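Side-chain contacts in condensin complex subunit 3 (Schizosaccharomyces pombe, PDB 5OQR), which serves as a regulatory subunit of condensin, the complex required to convert interphase chromatin into mitotic-like condensed chromosomes: residues A[56-61]-A[104-109]; A[161-166]-A[177-182]; A[226-231]-A[272-277]. All coordinates share one frame; numbering follows the deposited sequence.

Interaction 1 of 3, residues A[56-61]-A[104-109]; sequences RVLRFL and IARVVN
Arg106 bridges two successive HEAT repeats of the solenoid: from helix 94-108 in HEAT 2 its side chain reaches Leu58 and Arg59 on helix 52-69 in HEAT 1. The backbones stay well apart, the nearest pair of CA atoms being those of Leu58 and Arg106 at 8.5 Å, and this long side chain makes most of the span. Its chain is extended from CG to NE, with chi2 -164°, which carries the guanidinium across to the other helix. There Leu58 CG lies 4.1 Å from Arg106 CD and equally far from its NH2, while Leu58 CD2 sits 4.2 Å above the guanidinium plane, displaced toward the rim of one face. The buried leucine thus supplies an apolar surface for both the alkyl arm and the flat head of the arginine. Arg59 approaches the same head from the next position on its helix. Its bent chain brings NE to 3.4 Å from Arg106 NH2, and its CD to 3.7 Å from that NH2. The two guanidinium planes are turned 34° apart. Beyond the contact, Arg106 NH1 forms a long, weak ion pair with Asp55, one turn before Arg59, and Val57 packs on an aromatic side chain of another protein chain. No hydrogen bond crosses between the two segments. Both nitrogens of the close arginine pair are donors with like charge, so their approach is no hydrogen bond; the packing on Leu58 and the weak pairing with Asp55 may offset the repulsion expected between them.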
loop_
_atom_site.group_PDB
_atom_site.type_symbol
_atom_site.label_atom_id
_atom_site.label_comp_id
_atom_site.label_asym_id
_atom_site.label_seq_id
_atom_site.Cartn_x
_atom_site.Cartn_y
_atom_site.Cartn_z
ATOM N N ARG A 56 22.068 -32.133 -8.120
ATOM C CA ARG A 56 23.392 -32.279 -8.720
ATOM C C ARG A 56 23.371 -33.329 -9.821
ATOM O O ARG A 56 23.785 -33.067 -10.957
ATOM C CB ARG A 56 24.423 -32.653 -7.655
ATOM C CG ARG A 56 24.676 -31.585 -6.613
ATOM C CD ARG A 56 26.062 -31.746 -6.011
ATOM N NE ARG A 56 26.181 -31.083 -4.717
ATOM C CZ ARG A 56 25.731 -31.588 -3.572
ATOM N NH1 ARG A 56 25.120 -32.766 -3.551
ATOM N NH2 ARG A 56 25.887 -30.911 -2.443
ATOM N N VAL A 57 22.896 -34.534 -9.498
ATOM C CA VAL A 57 22.782 -35.589 -10.502
ATOM C C VAL A 57 21.991 -35.081 -11.698
ATOM O O VAL A 57 22.400 -35.240 -12.854
ATOM C CB VAL A 57 22.131 -36.843 -9.890
ATOM C CG1 VAL A 57 21.963 -37.929 -10.944
ATOM C CG2 VAL A 57 22.965 -37.359 -8.725
ATOM N N LEU A 58 20.842 -34.460 -11.433
ATOM C CA LEU A 58 20.022 -33.941 -12.519
ATOM C C LEU A 58 20.732 -32.816 -13.258
ATOM O O LEU A 58 20.554 -32.667 -14.473
ATOM C CB LEU A 58 18.675 -33.470 -11.968
ATOM C CG LEU A 58 17.573 -33.081 -12.958
ATOM C CD1 LEU A 58 17.585 -33.943 -14.215
ATOM C CD2 LEU A 58 16.220 -33.167 -12.267
ATOM N N ARG A 59 21.537 -32.019 -12.553
ATOM C CA ARG A 59 22.360 -31.022 -13.229
ATOM C C ARG A 59 23.380 -31.687 -14.143
ATOM O O ARG A 59 23.621 -31.220 -15.261
ATOM C CB ARG A 59 23.064 -30.137 -12.200
ATOM C CG ARG A 59 22.161 -29.121 -11.522
ATOM C CD ARG A 59 21.807 -27.975 -12.449
ATOM N NE ARG A 59 20.983 -26.976 -11.776
ATOM C CZ ARG A 59 21.446 -26.085 -10.906
ATOM N NH1 ARG A 59 22.735 -26.063 -10.591
ATOM N NH2 ARG A 59 20.619 -25.215 -10.343
ATOM N N PHE A 60 23.989 -32.782 -13.685
ATOM C CA PHE A 60 24.965 -33.484 -14.512
ATOM C C PHE A 60 24.334 -33.992 -15.800
ATOM O O PHE A 60 24.958 -33.946 -16.868
ATOM C CB PHE A 60 25.579 -34.648 -13.733
ATOM C CG PHE A 60 26.330 -35.621 -14.595
ATOM C CD1 PHE A 60 25.970 -36.957 -14.630
ATOM C CD2 PHE A 60 27.386 -35.196 -15.382
ATOM C CE1 PHE A 60 26.656 -37.851 -15.426
ATOM C CE2 PHE A 60 28.075 -36.087 -16.180
ATOM C CZ PHE A 60 27.709 -37.415 -16.202
ATOM N N LEU A 61 23.098 -34.484 -15.723
ATOM C CA LEU A 61 22.473 -35.092 -16.891
ATOM C C LEU A 61 22.143 -34.043 -17.946
ATOM O O LEU A 61 22.524 -34.185 -19.113
ATOM C CB LEU A 61 21.226 -35.867 -16.464
ATOM C CG LEU A 61 21.522 -37.027 -15.504
ATOM C CD1 LEU A 61 20.240 -37.648 -14.979
ATOM C CD2 LEU A 61 22.388 -38.089 -16.173
ATOM N N ILE A 104 11.272 -33.310 -16.452
ATOM C CA ILE A 104 10.737 -32.921 -17.754
ATOM C C ILE A 104 11.019 -31.452 -18.029
ATOM O O ILE A 104 11.394 -31.077 -19.146
ATOM C CB ILE A 104 9.232 -33.235 -17.829
ATOM C CG1 ILE A 104 9.018 -34.751 -17.830
ATOM C CG2 ILE A 104 8.604 -32.609 -19.079
ATOM C CD1 ILE A 104 7.579 -35.163 -17.702
ATOM N N ALA A 105 10.846 -30.597 -17.020
ATOM C CA ALA A 105 11.070 -29.168 -17.213
ATOM C C ALA A 105 12.484 -28.896 -17.703
ATOM O O ALA A 105 12.692 -28.113 -18.637
ATOM C CB ALA A 105 10.804 -28.414 -15.910
ATOM N N ARG A 106 13.475 -29.537 -17.086
ATOM C CA ARG A 106 14.864 -29.253 -17.423
ATOM C C ARG A 106 15.285 -29.932 -18.720
ATOM O O ARG A 106 16.026 -29.346 -19.516
ATOM C CB ARG A 106 15.780 -29.693 -16.282
ATOM C CG ARG A 106 15.476 -29.038 -14.945
ATOM C CD ARG A 106 16.642 -29.208 -13.986
ATOM N NE ARG A 106 16.334 -28.739 -12.638
ATOM C CZ ARG A 106 17.189 -28.773 -11.622
ATOM N NH1 ARG A 106 16.824 -28.326 -10.429
ATOM N NH2 ARG A 106 18.415 -29.252 -11.794
ATOM N N VAL A 107 14.823 -31.162 -18.954
ATOM C CA VAL A 107 15.315 -31.926 -20.095
ATOM C C VAL A 107 14.753 -31.372 -21.399
ATOM O O VAL A 107 15.487 -31.203 -22.380
ATOM C CB VAL A 107 14.985 -33.420 -19.920
ATOM C CG1 VAL A 107 15.488 -34.221 -21.113
ATOM C CG2 VAL A 107 15.609 -33.951 -18.638
ATOM N N VAL A 108 13.449 -31.084 -21.440
ATOM C CA VAL A 108 12.863 -30.539 -22.661
ATOM C C VAL A 108 13.557 -29.243 -23.047
ATOM O O VAL A 108 13.704 -28.937 -24.236
ATOM C CB VAL A 108 11.344 -30.332 -22.498
ATOM C CG1 VAL A 108 11.045 -29.190 -21.526
ATOM C CG2 VAL A 108 10.701 -30.065 -23.849
ATOM N N ASN A 109 13.996 -28.464 -22.057
ATOM C CA ASN A 109 14.691 -27.214 -22.329
ATOM C C ASN A 109 16.001 -27.423 -23.076
ATOM O O ASN A 109 16.556 -26.451 -23.602
ATOM C CB ASN A 109 14.959 -26.477 -21.015
ATOM C CG ASN A 109 15.543 -25.095 -21.230
ATOM O OD1 ASN A 109 15.096 -24.350 -22.103
ATOM N ND2 ASN A 109 16.551 -24.750 -20.439
#

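Interaction 2 of 3, residues A[161-166]-A[177-182]; sequences NILLFL and RSVLLN
Leu163 is the first residue of helix 158-169 within 161-166 to touch Val179 of helix 173-182, and it does so through both backbone and side chain. Its CB lies 3.6 Å from Val179 CG1, and Leu163 CD2 is 4.0 Å from the same methyl. That methyl, Val179 CG1, also lies beside the Leu163 carbonyl, 3.3 Å from its O. Val179 chi1 of -170° turns CG1 to Leu163 and leaves CG2 for the next turn of the helix. The two helices run antiparallel and belong to one repeat, HEAT 4, so this is the hairpin packing within a single HEAT unit; the backbones come close here, with the CA atoms of Leu163 and Val179 6.2 Å apart. Phe165, pointing away from this interface, brings its ring against an aromatic side chain of another protein chain. Leu166, one turn after Leu163, returns to the inner side, where its CB meets Val179 CG2 at the looser distance of 4.4 Å. Val142 of helix 135-145 packs against Leu166 and Val179 alike, while an aromatic side chain of the other protein also rests on Leu166.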
loop_
_atom_site.group_PDB
_atom_site.type_symbol
_atom_site.label_atom_id
_atom_site.label_comp_id
_atom_site.label_asym_id
_atom_site.label_seq_id
_atom_site.Cartn_x
_atom_site.Cartn_y
_atom_site.Cartn_z
ATOM N N ASN A 161 -3.612 -18.780 -20.868
ATOM C CA ASN A 161 -4.678 -18.388 -19.951
ATOM C C ASN A 161 -4.579 -19.114 -18.617
ATOM O O ASN A 161 -4.976 -18.570 -17.582
ATOM C CB ASN A 161 -6.040 -18.653 -20.597
ATOM C CG ASN A 161 -6.263 -17.823 -21.846
ATOM O OD1 ASN A 161 -5.668 -16.760 -22.013
ATOM N ND2 ASN A 161 -7.129 -18.306 -22.730
ATOM N N ILE A 162 -4.050 -20.339 -18.618
ATOM C CA ILE A 162 -3.921 -21.091 -17.375
ATOM C C ILE A 162 -2.849 -20.479 -16.487
ATOM O O ILE A 162 -2.973 -20.488 -15.256
ATOM C CB ILE A 162 -3.624 -22.566 -17.696
ATOM C CG1 ILE A 162 -4.845 -23.201 -18.364
ATOM C CG2 ILE A 162 -3.245 -23.339 -16.433
ATOM C CD1 ILE A 162 -4.537 -24.466 -19.098
ATOM N N LEU A 163 -1.785 -19.942 -17.083
ATOM C CA LEU A 163 -0.713 -19.355 -16.288
ATOM C C LEU A 163 -1.155 -18.041 -15.658
ATOM O O LEU A 163 -0.894 -17.796 -14.475
ATOM C CB LEU A 163 0.523 -19.162 -17.165
ATOM C CG LEU A 163 1.065 -20.472 -17.746
ATOM C CD1 LEU A 163 2.104 -20.205 -18.821
ATOM C CD2 LEU A 163 1.649 -21.353 -16.648
ATOM N N LEU A 164 -1.826 -17.183 -16.429
ATOM C CA LEU A 164 -2.453 -16.001 -15.847
ATOM C C LEU A 164 -3.308 -16.380 -14.647
ATOM O O LEU A 164 -3.361 -15.652 -13.650
ATOM C CB LEU A 164 -3.319 -15.296 -16.891
ATOM C CG LEU A 164 -2.683 -14.917 -18.227
ATOM C CD1 LEU A 164 -3.761 -14.447 -19.190
ATOM C CD2 LEU A 164 -1.630 -13.845 -18.037
ATOM N N PHE A 165 -3.977 -17.529 -14.732
ATOM C CA PHE A 165 -4.938 -17.928 -13.712
ATOM C C PHE A 165 -4.244 -18.300 -12.407
ATOM O O PHE A 165 -4.717 -17.940 -11.322
ATOM C CB PHE A 165 -5.775 -19.087 -14.256
ATOM C CG PHE A 165 -6.597 -19.793 -13.223
ATOM C CD1 PHE A 165 -6.116 -20.931 -12.601
ATOM C CD2 PHE A 165 -7.861 -19.338 -12.893
ATOM C CE1 PHE A 165 -6.872 -21.593 -11.659
ATOM C CE2 PHE A 165 -8.623 -19.997 -11.950
ATOM C CZ PHE A 165 -8.128 -21.128 -11.334
ATOM N N LEU A 166 -3.120 -19.015 -12.487
ATOM C CA LEU A 166 -2.376 -19.373 -11.283
ATOM C C LEU A 166 -1.594 -18.181 -10.748
ATOM O O LEU A 166 -1.634 -17.890 -9.547
ATOM C CB LEU A 166 -1.432 -20.538 -11.579
ATOM C CG LEU A 166 -2.106 -21.872 -11.896
ATOM C CD1 LEU A 166 -1.084 -22.867 -12.393
ATOM C CD2 LEU A 166 -2.824 -22.413 -10.671
ATOM N N ARG A 177 5.615 -16.871 -8.388
ATOM C CA ARG A 177 6.886 -16.362 -8.893
ATOM C C ARG A 177 7.374 -17.177 -10.083
ATOM O O ARG A 177 7.897 -16.620 -11.054
ATOM C CB ARG A 177 7.934 -16.359 -7.781
ATOM C CG ARG A 177 9.306 -15.912 -8.256
ATOM C CD ARG A 177 10.171 -15.374 -7.129
ATOM N NE ARG A 177 10.742 -16.433 -6.299
ATOM C CZ ARG A 177 10.317 -16.779 -5.087
ATOM N NH1 ARG A 177 9.295 -16.154 -4.516
ATOM N NH2 ARG A 177 10.926 -17.759 -4.431
ATOM N N SER A 178 7.215 -18.500 -10.025
ATOM C CA SER A 178 7.624 -19.336 -11.148
ATOM C C SER A 178 6.830 -18.990 -12.399
ATOM O O SER A 178 7.395 -18.887 -13.494
ATOM C CB SER A 178 7.452 -20.811 -10.792
ATOM O OG SER A 178 7.980 -21.643 -11.809
ATOM N N VAL A 179 5.515 -18.809 -12.257
ATOM C CA VAL A 179 4.702 -18.373 -13.389
ATOM C C VAL A 179 5.135 -16.983 -13.828
ATOM O O VAL A 179 5.212 -16.681 -15.025
ATOM C CB VAL A 179 3.205 -18.399 -13.024
ATOM C CG1 VAL A 179 2.362 -18.197 -14.265
ATOM C CG2 VAL A 179 2.819 -19.704 -12.335
ATOM N N LEU A 180 5.429 -16.116 -12.859
ATOM C CA LEU A 180 5.823 -14.748 -13.160
ATOM C C LEU A 180 7.133 -14.695 -13.933
ATOM O O LEU A 180 7.370 -13.744 -14.686
ATOM C CB LEU A 180 5.937 -13.962 -11.853
ATOM C CG LEU A 180 6.384 -12.501 -11.895
ATOM C CD1 LEU A 180 5.607 -11.705 -12.929
ATOM C CD2 LEU A 180 6.217 -11.896 -10.510
ATOM N N LEU A 181 7.986 -15.705 -13.773
ATOM C CA LEU A 181 9.321 -15.686 -14.357
ATOM C C LEU A 181 9.407 -16.375 -15.713
ATOM O O LEU A 181 10.441 -16.252 -16.380
ATOM C CB LEU A 181 10.318 -16.345 -13.399
ATOM C CG LEU A 181 11.016 -15.412 -12.410
ATOM C CD1 LEU A 181 11.713 -16.215 -11.328
ATOM C CD2 LEU A 181 12.013 -14.522 -13.135
ATOM N N ASN A 182 8.366 -17.090 -16.139
ATOM C CA ASN A 182 8.418 -17.843 -17.384
ATOM C C ASN A 182 7.264 -17.559 -18.332
ATOM O O ASN A 182 7.280 -18.071 -19.455
ATOM C CB ASN A 182 8.452 -19.351 -17.091
ATOM C CG ASN A 182 9.577 -19.736 -16.154
ATOM O OD1 ASN A 182 10.668 -20.101 -16.591
ATOM N ND2 ASN A 182 9.318 -19.651 -14.855
#

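Interaction 3 of 3, residues A[226-231]-A[272-277]; sequences KRVRIL and SNNSDV
Asn274 ND2 is gripped by two carbonyls just before its own segment, hydrogen-bonding to Asp270 O and more weakly to Leu269 O, and the amide so held rests against Val228. Both methyls of Val228 lie against this amide, each 3.9 Å from Asn274 CG; Val228 CG1 is nearer Asn274 OD1, at 3.7 Å, and Val228 CG2 nearer Asn274 ND2, at 4.0 Å. These are van der Waals contacts, with the polar end of the asparagine tied back to its own loop. Asn274 occupies the N-cap position of helix 275-288, yet its side chain makes no capping bond. Within that helix Val277 takes over as the partner of Val228, its CG2 standing 3.9 Å from Val228 CG1. Since CG1 of Val228 is anti to the backbone N (chi1 175°), this one methyl can serve both Asn274 and Val277. Val277 CG1 lies near both Val228 O and Leu231, whose CB is 4.0 Å away from it. Leu231 continues inward to Trp254 of helix 240-257, and Arg227 of helix 224-235 donates from NH1 to Arg268 O in the loop that leads to helix 275-288. Helix 224-235 of HEAT 5 thus packs on the start of helix 275-288 through Val228, Leu231 and Val277, with the Asn274 amide alongside, consistent with the helix-on-helix packing that extends an alpha solenoid of HEAT repeats.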
loop_
_atom_site.group_PDB
_atom_site.type_symbol
_atom_site.label_atom_id
_atom_site.label_comp_id
_atom_site.label_asym_id
_atom_site.label_seq_id
_atom_site.Cartn_x
_atom_site.Cartn_y
_atom_site.Cartn_z
ATOM N N LYS A 226 0.692 3.540 -17.423
ATOM C CA LYS A 226 1.369 2.359 -16.900
ATOM C C LYS A 226 2.742 2.721 -16.348
ATOM O O LYS A 226 3.116 2.278 -15.258
ATOM C CB LYS A 226 1.492 1.297 -17.994
ATOM C CG LYS A 226 0.217 0.506 -18.244
ATOM C CD LYS A 226 0.437 -0.568 -19.296
ATOM C CE LYS A 226 -0.854 -1.288 -19.643
ATOM N NZ LYS A 226 -1.677 -0.527 -20.623
ATOM N N ARG A 227 3.502 3.532 -17.089
ATOM C CA ARG A 227 4.816 3.960 -16.621
ATOM C C ARG A 227 4.728 4.610 -15.248
ATOM O O ARG A 227 5.578 4.374 -14.384
ATOM C CB ARG A 227 5.436 4.941 -17.614
ATOM C CG ARG A 227 5.480 4.467 -19.053
ATOM C CD ARG A 227 5.838 5.615 -19.975
ATOM N NE ARG A 227 5.674 5.272 -21.384
ATOM C CZ ARG A 227 5.725 6.152 -22.378
ATOM N NH1 ARG A 227 5.929 7.437 -22.123
ATOM N NH2 ARG A 227 5.565 5.748 -23.630
ATOM N N VAL A 228 3.708 5.439 -15.034
ATOM C CA VAL A 228 3.591 6.168 -13.775
ATOM C C VAL A 228 3.130 5.240 -12.662
ATOM O O VAL A 228 3.615 5.321 -11.527
ATOM C CB VAL A 228 2.641 7.367 -13.947
ATOM C CG1 VAL A 228 2.405 8.076 -12.619
ATOM C CG2 VAL A 228 3.204 8.337 -14.966
ATOM N N ARG A 229 2.190 4.345 -12.960
ATOM C CA ARG A 229 1.698 3.430 -11.937
ATOM C C ARG A 229 2.811 2.509 -11.457
ATOM O O ARG A 229 2.880 2.169 -10.270
ATOM C CB ARG A 229 0.517 2.627 -12.481
ATOM C CG ARG A 229 -0.383 2.054 -11.399
ATOM C CD ARG A 229 -1.794 1.783 -11.906
ATOM N NE ARG A 229 -1.845 0.678 -12.865
ATOM C CZ ARG A 229 -2.103 0.792 -14.166
ATOM N NH1 ARG A 229 -2.353 1.972 -14.717
ATOM N NH2 ARG A 229 -2.121 -0.295 -14.929
ATOM N N ILE A 230 3.703 2.106 -12.364
ATOM C CA ILE A 230 4.857 1.296 -11.980
ATOM C C ILE A 230 5.705 2.040 -10.957
ATOM O O ILE A 230 5.946 1.555 -9.845
ATOM C CB ILE A 230 5.685 0.918 -13.221
ATOM C CG1 ILE A 230 4.888 -0.029 -14.118
ATOM C CG2 ILE A 230 7.009 0.269 -12.816
ATOM C CD1 ILE A 230 5.512 -0.261 -15.469
ATOM N N LEU A 231 6.180 3.231 -11.327
ATOM C CA LEU A 231 7.089 3.969 -10.458
ATOM C C LEU A 231 6.422 4.332 -9.139
ATOM O O LEU A 231 7.062 4.299 -8.083
ATOM C CB LEU A 231 7.586 5.224 -11.174
ATOM C CG LEU A 231 8.270 4.991 -12.521
ATOM C CD1 LEU A 231 8.643 6.320 -13.152
ATOM C CD2 LEU A 231 9.497 4.108 -12.362
ATOM N N SER A 272 3.246 17.261 -15.561
ATOM C CA SER A 272 2.240 18.238 -15.156
ATOM C C SER A 272 1.002 17.559 -14.586
ATOM O O SER A 272 0.306 18.142 -13.748
ATOM C CB SER A 272 1.866 19.131 -16.338
ATOM O OG SER A 272 1.564 18.362 -17.488
ATOM N N ASN A 273 0.715 16.333 -15.018
ATOM C CA ASN A 273 -0.413 15.570 -14.502
ATOM C C ASN A 273 -0.002 14.503 -13.497
ATOM O O ASN A 273 -0.875 13.897 -12.871
ATOM C CB ASN A 273 -1.177 14.911 -15.654
ATOM C CG ASN A 273 -1.940 15.914 -16.494
ATOM O OD1 ASN A 273 -2.960 16.449 -16.063
ATOM N ND2 ASN A 273 -1.452 16.171 -17.701
ATOM N N ASN A 274 1.299 14.262 -13.329
ATOM C CA ASN A 274 1.804 13.271 -12.391
ATOM C C ASN A 274 2.991 13.873 -11.638
ATOM O O ASN A 274 4.110 13.374 -11.666
ATOM C CB ASN A 274 2.194 11.987 -13.117
ATOM C CG ASN A 274 1.118 11.504 -14.060
ATOM O OD1 ASN A 274 0.145 10.879 -13.643
ATOM N ND2 ASN A 274 1.286 11.791 -15.342
ATOM N N SER A 275 2.734 14.977 -10.938
ATOM C CA SER A 275 3.811 15.727 -10.302
ATOM C C SER A 275 4.438 14.941 -9.156
ATOM O O SER A 275 5.667 14.862 -9.047
ATOM C CB SER A 275 3.280 17.072 -9.807
ATOM O OG SER A 275 4.319 17.861 -9.258
ATOM N N ASP A 276 3.613 14.352 -8.288
ATOM C CA ASP A 276 4.141 13.681 -7.102
ATOM C C ASP A 276 5.059 12.525 -7.481
ATOM O O ASP A 276 6.146 12.369 -6.915
ATOM C CB ASP A 276 2.994 13.186 -6.220
ATOM C CG ASP A 276 2.297 14.312 -5.480
ATOM O OD1 ASP A 276 2.885 15.407 -5.369
ATOM O OD2 ASP A 276 1.165 14.097 -4.998
ATOM N N VAL A 277 4.637 11.699 -8.439
ATOM C CA VAL A 277 5.465 10.573 -8.858
ATOM C C VAL A 277 6.730 11.067 -9.545
ATOM O O VAL A 277 7.810 10.489 -9.375
ATOM C CB VAL A 277 4.659 9.627 -9.768
ATOM C CG1 VAL A 277 5.554 8.530 -10.336
ATOM C CG2 VAL A 277 3.506 9.013 -8.999
#

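The three contacts follow one another along the solenoid without touching; interactions 1 and 2 have centres about 21 Å apart, interactions 2 and 3 about 27 Å. Interaction 2 joins two helices of one HEAT repeat and is buried, with only apolar side chains meeting. Interaction 1 links separate repeats and interaction 3 connects a repeat to a later helix; both are only partly buried and admit polar groups. In interaction 1 these are charged and near the surface, in interaction 3 a neutral amide whose ND2 is hydrogen-bonded to its own loop. No hydrogen bond crosses any of them. Another protein chain reaches the segments of interactions 1 and 2, but not those of interaction 3.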